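Local structure of Pdx2 protein (Plasmodium falciparum, 2ABW) at residues 135-140 against 203-208; 20-25 against 207-212. The protein hydrolyses glutamine to glutamate and ammonia, which is channelled to the active site of Pdx1 for the biosynthesis of pyridoxal 5'-phosphate. One frame throughout, in Å; residues are numbered along the deposited sequence.

Interaction 1 (135-140 against 203-208); sequences LNIISD and TAFQQY
Phe-205, in the first turn of helix 204-219, brings the end of its ring to Leu-135 and Ile-137 on strand 130-137. This is helix-on-sheet packing in a class I glutamine amidotransferase fold. The side chains approach from opposite directions. Leu-135 CD1 meets the rim of the ring near its plane, 3.6 Å from Phe-205 CE1. Ile-137 CD1 comes in obliquely, 4.0 Å from Phe-205 CZ. With CG1 anti to its carbonyl carbon (chi1 -57°) and the chain extended beyond it, Ile-137 carries that methyl out toward the ring. Phe-205 also meets Phe-144, and meets Phe-195 edge-to-face, so the ring meets both aliphatic methyls and other aromatic rings.

One turn further on the contact becomes polar. Tyr-208 has CG anti to the backbone N (chi1 -175°), and its ring reaches toward Ser-139, just past the strand. The serine OG lies obliquely to that ring, 4.1 Å from Tyr-208 CE1. Glu-186 holds the phenol oxygen directly, while Ser-139 OG bonds to the backbone N of Ser-141. A water joins the two hydroxyls: it donates to Tyr-208 OH at 2.7 Å and sits 2.7 Å from Ser-139 OG.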
ATOM      1  N   LEU A 135       9.983 -13.206  -5.995  1.00 16.61           N
ATOM      2  CA  LEU A 135      10.335 -12.365  -4.829  1.00 16.93           C
ATOM      3  C   LEU A 135      11.220 -13.078  -3.846  1.00 16.45           C
ATOM      4  O   LEU A 135      11.018 -14.302  -3.584  1.00 18.44           O
ATOM      5  CB  LEU A 135       9.024 -11.994  -4.117  1.00 17.96           C
ATOM      6  CG  LEU A 135       8.032 -11.103  -4.895  1.00 17.43           C
ATOM      7  CD1 LEU A 135       6.717 -10.925  -4.002  1.00 19.75           C
ATOM      8  CD2 LEU A 135       8.676  -9.744  -5.264  1.00 19.81           C
ATOM      9  N   ASN A 136      12.205 -12.361  -3.332  1.00 15.01           N
ATOM     10  CA  ASN A 136      13.006 -12.767  -2.179  1.00 16.16           C
ATOM     11  C   ASN A 136      12.363 -12.080  -0.994  1.00 17.98           C
ATOM     12  O   ASN A 136      12.453 -10.859  -0.901  1.00 17.48           O
ATOM     13  CB  ASN A 136      14.426 -12.314  -2.356  1.00 17.21           C
ATOM     14  CG  ASN A 136      15.204 -12.470  -1.150  1.00 19.83           C
ATOM     15  OD1 ASN A 136      15.162 -13.527  -0.548  1.00 24.61           O
ATOM     16  ND2 ASN A 136      16.051 -11.509  -0.849  1.00 27.85           N
ATOM     17  N   ILE A 137      11.651 -12.834  -0.153  1.00 17.59           N
ATOM     18  CA  ILE A 137      10.913 -12.226   0.895  1.00 18.30           C
ATOM     19  C   ILE A 137      11.579 -12.439   2.263  1.00 19.98           C
ATOM     20  O   ILE A 137      11.893 -13.578   2.633  1.00 22.70           O
ATOM     21  CB  ILE A 137       9.477 -12.731   0.942  1.00 17.79           C
ATOM     22  CG1 ILE A 137       8.734 -12.513  -0.409  1.00 17.87           C
ATOM     23  CG2 ILE A 137       8.741 -12.040   2.094  1.00 21.17           C
ATOM     24  CD1 ILE A 137       7.273 -13.010  -0.521  1.00 22.55           C
ATOM     25  N   ILE A 138      11.870 -11.372   2.929  1.00 16.87           N
ATOM     26  CA  ILE A 138      12.579 -11.373   4.179  1.00 17.97           C
ATOM     27  C   ILE A 138      11.597 -11.299   5.291  1.00 16.88           C
ATOM     28  O   ILE A 138      11.203 -10.238   5.764  1.00 17.25           O
ATOM     29  CB  ILE A 138      13.562 -10.232   4.284  1.00 19.79           C
ATOM     30  CG1 ILE A 138      14.556 -10.288   3.107  1.00 24.27           C
ATOM     31  CG2 ILE A 138      14.330 -10.297   5.647  1.00 21.08           C
ATOM     32  CD1 ILE A 138      14.099  -9.477   1.933  1.00 24.44           C
ATOM     33  N   SER A 139      11.086 -12.508   5.628  1.00 17.29           N
ATOM     34  CA  SER A 139       9.960 -12.620   6.605  1.00 16.51           C
ATOM     35  C   SER A 139       9.918 -14.021   7.139  1.00 15.33           C
ATOM     36  O   SER A 139      10.375 -14.936   6.484  1.00 18.94           O
ATOM     37  CB  SER A 139       8.622 -12.316   5.922  1.00 16.96           C
ATOM     38  OG  SER A 139       7.510 -12.332   6.825  1.00 15.64           O
ATOM     39  N   ASP A 140       9.341 -14.154   8.344  1.00 13.90           N
ATOM     40  CA  ASP A 140       9.080 -15.460   8.950  1.00 15.77           C
ATOM     41  C   ASP A 140       7.539 -15.714   8.869  1.00 15.28           C
ATOM     42  O   ASP A 140       7.062 -16.747   9.353  1.00 16.25           O
ATOM     43  CB  ASP A 140       9.455 -15.489  10.380  1.00 17.25           C
ATOM     44  CG  ASP A 140      10.869 -15.156  10.626  1.00 24.45           C
ATOM     45  OD1 ASP A 140      11.722 -15.685   9.873  1.00 24.66           O
ATOM     46  OD2 ASP A 140      11.124 -14.386  11.596  1.00 29.65           O
ATOM     47  N   THR A 203      -2.655 -14.950  -2.739  1.00 15.66           N
ATOM     48  CA  THR A 203      -3.186 -13.924  -1.832  1.00 16.51           C
ATOM     49  C   THR A 203      -2.178 -13.622  -0.689  1.00 15.58           C
ATOM     50  O   THR A 203      -2.592 -13.197   0.398  1.00 15.99           O
ATOM     51  CB  THR A 203      -4.546 -14.319  -1.213  1.00 16.55           C
ATOM     52  OG1 THR A 203      -4.433 -15.606  -0.621  1.00 16.78           O
ATOM     53  CG2 THR A 203      -5.690 -14.335  -2.317  1.00 17.78           C
ATOM     54  N   ALA A 204      -0.904 -13.847  -0.900  1.00 15.14           N
ATOM     55  CA  ALA A 204       0.090 -13.836   0.227  1.00 13.49           C
ATOM     56  C   ALA A 204       0.099 -12.478   0.885  1.00 13.45           C
ATOM     57  O   ALA A 204       0.112 -12.386   2.122  1.00 14.80           O
ATOM     58  CB  ALA A 204       1.468 -14.139  -0.314  1.00 14.89           C
ATOM     59  N   PHE A 205       0.182 -11.380   0.116  1.00 14.74           N
ATOM     60  CA  PHE A 205       0.297 -10.052   0.739  1.00 13.34           C
ATOM     61  C   PHE A 205      -1.001  -9.625   1.444  1.00 13.53           C
ATOM     62  O   PHE A 205      -1.002  -8.880   2.432  1.00 13.64           O
ATOM     63  CB  PHE A 205       0.820  -9.020  -0.240  1.00 14.07           C
ATOM     64  CG  PHE A 205       2.333  -9.217  -0.506  1.00 13.89           C
ATOM     65  CD1 PHE A 205       2.743 -10.128  -1.442  1.00 18.16           C
ATOM     66  CD2 PHE A 205       3.273  -8.598   0.301  1.00 15.30           C
ATOM     67  CE1 PHE A 205       4.104 -10.366  -1.632  1.00 14.60           C
ATOM     68  CE2 PHE A 205       4.648  -8.840   0.082  1.00 14.28           C
ATOM     69  CZ  PHE A 205       5.019  -9.762  -0.812  1.00 14.27           C
ATOM     70  N   GLN A 206      -2.123 -10.043   0.850  1.00 13.08           N
ATOM     71  CA  GLN A 206      -3.395  -9.817   1.503  1.00 14.68           C
ATOM     72  C   GLN A 206      -3.444 -10.510   2.862  1.00 12.70           C
ATOM     73  O   GLN A 206      -3.885  -9.939   3.895  1.00 13.56           O
ATOM     74  CB  GLN A 206      -4.581 -10.309   0.636  1.00 13.87           C
ATOM     75  CG  GLN A 206      -4.798  -9.419  -0.587  1.00 13.75           C
ATOM     76  CD  GLN A 206      -3.913  -9.708  -1.766  1.00 15.76           C
ATOM     77  OE1 GLN A 206      -3.193 -10.680  -1.734  1.00 16.04           O
ATOM     78  NE2 GLN A 206      -4.029  -8.885  -2.823  1.00 16.17           N
ATOM     79  N   GLN A 207      -3.007 -11.727   2.916  1.00 13.29           N
ATOM     80  CA  GLN A 207      -2.961 -12.487   4.161  1.00 13.91           C
ATOM     81  C   GLN A 207      -2.048 -11.822   5.159  1.00 14.47           C
ATOM     82  O   GLN A 207      -2.401 -11.691   6.343  1.00 14.67           O
ATOM     83  CB  GLN A 207      -2.531 -13.895   3.861  1.00 16.53           C
ATOM     84  CG  GLN A 207      -2.622 -14.714   5.168  1.00 16.30           C
ATOM     85  CD  GLN A 207      -2.186 -16.168   5.000  1.00 18.60           C
ATOM     86  OE1 GLN A 207      -1.803 -16.620   3.896  1.00 22.93           O
ATOM     87  NE2 GLN A 207      -2.220 -16.874   6.072  1.00 24.68           N
ATOM     88  N   TYR A 208      -0.879 -11.389   4.728  1.00 13.91           N
ATOM     89  CA  TYR A 208       0.083 -10.705   5.602  1.00 13.35           C
ATOM     90  C   TYR A 208      -0.516  -9.423   6.155  1.00 14.42           C
ATOM     91  O   TYR A 208      -0.423  -9.106   7.351  1.00 14.76           O
ATOM     92  CB  TYR A 208       1.317 -10.353   4.826  1.00 15.65           C
ATOM     93  CG  TYR A 208       2.398  -9.769   5.648  1.00 15.24           C
ATOM     94  CD1 TYR A 208       3.112 -10.571   6.547  1.00 15.13           C
ATOM     95  CD2 TYR A 208       2.751  -8.476   5.562  1.00 16.94           C
ATOM     96  CE1 TYR A 208       4.140 -10.026   7.305  1.00 14.71           C
ATOM     97  CE2 TYR A 208       3.799  -7.956   6.270  1.00 16.61           C
ATOM     98  CZ  TYR A 208       4.489  -8.724   7.143  1.00 15.34           C
ATOM     99  OH  TYR A 208       5.565  -8.261   7.937  1.00 16.97           O
TER
HETATM  100  O   HOH W   1       7.670  -9.978   8.202  1.00 17.60           O

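Interaction 2 (20-25 against 207-212); sequences NHFIKL and QYFYEK
This is a buried apolar contact between helix 16-23, with the turn that follows it, and helix 204-219 near the C terminus. Phe-22 and Leu-25 reach across from the first segment. Phe-209 and the backbone around Gln-207 receive them.

The two phenylalanines touch at a single point, with Phe-22 CZ 4.0 Å from Phe-209 CD2. Each ring lies obliquely to the other, so the contact is oblique apolar packing, not a stack. Phe-22 has CG anti to its carbonyl carbon (chi1 -83°), which swings the ring out from the side of its helix toward the other one. Both rings also rest on Val-48 of strand 46-49, so the pair lies between the two helices and that strand.

Leu-25 lies nearer the surface and rests both methyls against the start of the second segment. Its CD2 is 3.9 Å from Gln-207 CB and equally 3.9 Å from Gln-207 N. The other methyl, CD1, is 4.1 Å from Gln-207 N and 4.3 Å from Tyr-210 CB. The tyrosine touches through its CB, while its ring leads away. Leu-30 of strand 30-35 borders both Leu-25 and Tyr-210.

Helices packed against each other and on one face of a central sheet are typical of the alpha/beta fold of class I glutamine amidotransferases.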
ATOM      1  N   ASN A  20     -11.883  -8.130  -4.025  1.00 15.15           N
ATOM      2  CA  ASN A  20     -12.032  -9.580  -4.365  1.00 16.11           C
ATOM      3  C   ASN A  20     -10.881 -10.387  -3.798  1.00 14.92           C
ATOM      4  O   ASN A  20     -11.067 -11.486  -3.330  1.00 15.66           O
ATOM      5  CB  ASN A  20     -12.091  -9.768  -5.871  1.00 15.47           C
ATOM      6  CG  ASN A  20     -12.141 -11.202  -6.286  1.00 22.72           C
ATOM      7  OD1 ASN A  20     -13.196 -11.835  -6.121  1.00 29.18           O
ATOM      8  ND2 ASN A  20     -11.040 -11.770  -6.839  1.00 22.81           N
ATOM      9  N   HIS A  21      -9.676  -9.839  -3.908  1.00 15.74           N
ATOM     10  CA  HIS A  21      -8.497 -10.562  -3.433  1.00 14.95           C
ATOM     11  C   HIS A  21      -8.460 -10.763  -1.912  1.00 16.08           C
ATOM     12  O   HIS A  21      -7.952 -11.777  -1.454  1.00 17.59           O
ATOM     13  CB  HIS A  21      -7.204  -9.936  -3.922  1.00 14.10           C
ATOM     14  CG  HIS A  21      -6.383 -10.868  -4.737  1.00 15.93           C
ATOM     15  ND1 HIS A  21      -6.731 -11.127  -6.032  1.00 19.03           N
ATOM     16  CD2 HIS A  21      -5.192 -11.468  -4.521  1.00 17.08           C
ATOM     17  CE1 HIS A  21      -5.781 -11.889  -6.584  1.00 18.45           C
ATOM     18  NE2 HIS A  21      -4.886 -12.184  -5.658  1.00 18.70           N
ATOM     19  N   PHE A  22      -9.060  -9.853  -1.140  1.00 14.76           N
ATOM     20  CA  PHE A  22      -9.215 -10.164   0.257  1.00 14.36           C
ATOM     21  C   PHE A  22     -10.341 -11.159   0.550  1.00 13.90           C
ATOM     22  O   PHE A  22     -10.270 -11.956   1.420  1.00 14.81           O
ATOM     23  CB  PHE A  22      -9.501  -8.875   1.015  1.00 15.06           C
ATOM     24  CG  PHE A  22      -8.236  -8.085   1.370  1.00 15.75           C
ATOM     25  CD1 PHE A  22      -7.576  -8.330   2.520  1.00 13.76           C
ATOM     26  CD2 PHE A  22      -7.774  -7.080   0.508  1.00 17.77           C
ATOM     27  CE1 PHE A  22      -6.373  -7.626   2.806  1.00 14.91           C
ATOM     28  CE2 PHE A  22      -6.612  -6.378   0.789  1.00 16.26           C
ATOM     29  CZ  PHE A  22      -5.935  -6.599   1.941  1.00 14.41           C
ATOM     30  N   ILE A  23     -11.451 -11.038  -0.185  1.00 14.64           N
ATOM     31  CA  ILE A  23     -12.539 -12.013  -0.053  1.00 15.20           C
ATOM     32  C   ILE A  23     -12.029 -13.402  -0.357  1.00 17.02           C
ATOM     33  O   ILE A  23     -12.499 -14.331   0.280  1.00 17.59           O
ATOM     34  CB  ILE A  23     -13.709 -11.616  -0.919  1.00 16.34           C
ATOM     35  CG1 ILE A  23     -14.301 -10.286  -0.381  1.00 20.05           C
ATOM     36  CG2 ILE A  23     -14.762 -12.704  -0.867  1.00 18.38           C
ATOM     37  CD1 ILE A  23     -14.650 -10.271   1.069  1.00 25.09           C
ATOM     38  N   LYS A  24     -11.048 -13.545  -1.249  1.00 16.77           N
ATOM     39  CA  LYS A  24     -10.516 -14.850  -1.593  1.00 18.10           C
ATOM     40  C   LYS A  24      -9.804 -15.513  -0.390  1.00 18.69           C
ATOM     41  O   LYS A  24      -9.528 -16.727  -0.419  1.00 20.63           O
ATOM     42  CB  LYS A  24      -9.480 -14.790  -2.686  1.00 20.05           C
ATOM     43  CG  LYS A  24      -9.986 -14.577  -4.042  1.00 23.31           C
ATOM     44  CD  LYS A  24      -8.781 -14.456  -5.049  1.00 27.87           C
ATOM     45  CE  LYS A  24      -8.177 -15.797  -5.365  1.00 33.73           C
ATOM     46  NZ  LYS A  24      -7.209 -15.710  -6.638  1.00 29.18           N
ATOM     47  N   LEU A  25      -9.416 -14.740   0.572  1.00 15.24           N
ATOM     48  CA  LEU A  25      -8.863 -15.294   1.816  1.00 15.59           C
ATOM     49  C   LEU A  25      -9.848 -16.206   2.544  1.00 16.06           C
ATOM     50  O   LEU A  25      -9.434 -17.091   3.321  1.00 18.08           O
ATOM     51  CB  LEU A  25      -8.411 -14.227   2.802  1.00 17.40           C
ATOM     52  CG  LEU A  25      -7.233 -13.282   2.340  1.00 17.08           C
ATOM     53  CD1 LEU A  25      -7.038 -12.069   3.285  1.00 17.68           C
ATOM     54  CD2 LEU A  25      -5.999 -14.149   2.105  1.00 18.83           C
ATOM     55  N   GLN A 207      -3.007 -11.727   2.916  1.00 13.29           N
ATOM     56  CA  GLN A 207      -2.961 -12.487   4.161  1.00 13.91           C
ATOM     57  C   GLN A 207      -2.048 -11.822   5.159  1.00 14.47           C
ATOM     58  O   GLN A 207      -2.401 -11.691   6.343  1.00 14.67           O
ATOM     59  CB  GLN A 207      -2.531 -13.895   3.861  1.00 16.53           C
ATOM     60  CG  GLN A 207      -2.622 -14.714   5.168  1.00 16.30           C
ATOM     61  CD  GLN A 207      -2.186 -16.168   5.000  1.00 18.60           C
ATOM     62  OE1 GLN A 207      -1.803 -16.620   3.896  1.00 22.93           O
ATOM     63  NE2 GLN A 207      -2.220 -16.874   6.072  1.00 24.68           N
ATOM     64  N   TYR A 208      -0.879 -11.389   4.728  1.00 13.91           N
ATOM     65  CA  TYR A 208       0.083 -10.705   5.602  1.00 13.35           C
ATOM     66  C   TYR A 208      -0.516  -9.423   6.155  1.00 14.42           C
ATOM     67  O   TYR A 208      -0.423  -9.106   7.351  1.00 14.76           O
ATOM     68  CB  TYR A 208       1.317 -10.353   4.826  1.00 15.65           C
ATOM     69  CG  TYR A 208       2.398  -9.769   5.648  1.00 15.24           C
ATOM     70  CD1 TYR A 208       3.112 -10.571   6.547  1.00 15.13           C
ATOM     71  CD2 TYR A 208       2.751  -8.476   5.562  1.00 16.94           C
ATOM     72  CE1 TYR A 208       4.140 -10.026   7.305  1.00 14.71           C
ATOM     73  CE2 TYR A 208       3.799  -7.956   6.270  1.00 16.61           C
ATOM     74  CZ  TYR A 208       4.489  -8.724   7.143  1.00 15.34           C
ATOM     75  OH  TYR A 208       5.565  -8.261   7.937  1.00 16.97           O
ATOM     76  N   PHE A 209      -1.147  -8.663   5.281  1.00 12.91           N
ATOM     77  CA  PHE A 209      -1.746  -7.369   5.751  1.00 13.27           C
ATOM     78  C   PHE A 209      -2.911  -7.686   6.700  1.00 13.51           C
ATOM     79  O   PHE A 209      -3.063  -6.994   7.718  1.00 14.30           O
ATOM     80  CB  PHE A 209      -2.220  -6.499   4.608  1.00 13.33           C
ATOM     81  CG  PHE A 209      -2.707  -5.147   5.077  1.00 13.03           C
ATOM     82  CD1 PHE A 209      -1.776  -4.269   5.671  1.00 12.09           C
ATOM     83  CD2 PHE A 209      -4.001  -4.706   4.941  1.00 13.50           C
ATOM     84  CE1 PHE A 209      -2.199  -3.062   6.159  1.00 15.87           C
ATOM     85  CE2 PHE A 209      -4.401  -3.485   5.416  1.00 14.99           C
ATOM     86  CZ  PHE A 209      -3.516  -2.704   6.027  1.00 16.25           C
ATOM     87  N   TYR A 210      -3.720  -8.689   6.437  1.00 13.69           N
ATOM     88  CA  TYR A 210      -4.787  -9.058   7.373  1.00 13.12           C
ATOM     89  C   TYR A 210      -4.179  -9.344   8.770  1.00 13.53           C
ATOM     90  O   TYR A 210      -4.697  -8.858   9.794  1.00 15.15           O
ATOM     91  CB  TYR A 210      -5.513 -10.275   6.857  1.00 14.39           C
ATOM     92  CG  TYR A 210      -6.455 -10.793   7.880  1.00 12.92           C
ATOM     93  CD1 TYR A 210      -7.689 -10.237   8.104  1.00 14.70           C
ATOM     94  CD2 TYR A 210      -6.098 -11.822   8.743  1.00 14.22           C
ATOM     95  CE1 TYR A 210      -8.531 -10.712   9.104  1.00 13.83           C
ATOM     96  CE2 TYR A 210      -6.926 -12.299   9.738  1.00 13.93           C
ATOM     97  CZ  TYR A 210      -8.136 -11.713   9.970  1.00 14.88           C
ATOM     98  OH  TYR A 210      -9.052 -12.123  10.962  1.00 14.99           O
ATOM     99  N   GLU A 211      -3.147 -10.164   8.842  1.00 13.27           N
ATOM    100  CA  GLU A 211      -2.539 -10.504  10.110  1.00 14.98           C
ATOM    101  C   GLU A 211      -1.993  -9.242  10.790  1.00 16.17           C
ATOM    102  O   GLU A 211      -2.133  -9.128  12.016  1.00 16.43           O
ATOM    103  CB  GLU A 211      -1.463 -11.532   9.871  1.00 15.11           C
ATOM    104  CG  GLU A 211      -1.988 -12.890   9.582  1.00 16.91           C
ATOM    105  CD  GLU A 211      -2.639 -13.578  10.756  1.00 22.59           C
ATOM    106  OE1 GLU A 211      -2.292 -13.273  11.903  1.00 24.09           O
ATOM    107  OE2 GLU A 211      -3.481 -14.459  10.582  1.00 24.07           O
ATOM    108  N   LYS A 212      -1.507  -8.277  10.003  1.00 15.47           N
ATOM    109  CA  LYS A 212      -1.033  -7.001  10.559  1.00 15.64           C
ATOM    110  C   LYS A 212      -2.148  -6.270  11.263  1.00 16.49           C
ATOM    111  O   LYS A 212      -2.050  -5.718  12.364  1.00 16.56           O
ATOM    112  CB  LYS A 212      -0.452  -6.140   9.471  1.00 16.17           C
ATOM    113  CG  LYS A 212       0.282  -4.936   9.927  1.00 16.45           C
ATOM    114  CD  LYS A 212       1.000  -4.279   8.742  1.00 17.87           C
ATOM    115  CE  LYS A 212       1.678  -2.908   9.120  1.00 18.74           C
ATOM    116  NZ  LYS A 212       2.881  -3.282   9.903  1.00 17.84           N
TER

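From the N terminus, residues 20-25 come first, at the end of helix 16-23. Residues 135-140 follow, where strand 130-137 runs out into a loop. Both meet helix 204-219, the last helix of the chain. Interaction 1 closes a loop of 62 residues that holds strands but no helix. Interaction 2 closes a loop of 181 residues that includes the whole of segment 135-140. The shorter loop lies wholly within the longer one, and both close on the same helix, where the segments share Gln-207 and Tyr-208. The helix thus ties the N-terminal helix to the far part of the mixed sheet. The two contacts also touch directly, as Thr-203 OG1 packs 3.5 Å from Leu-25 CD2.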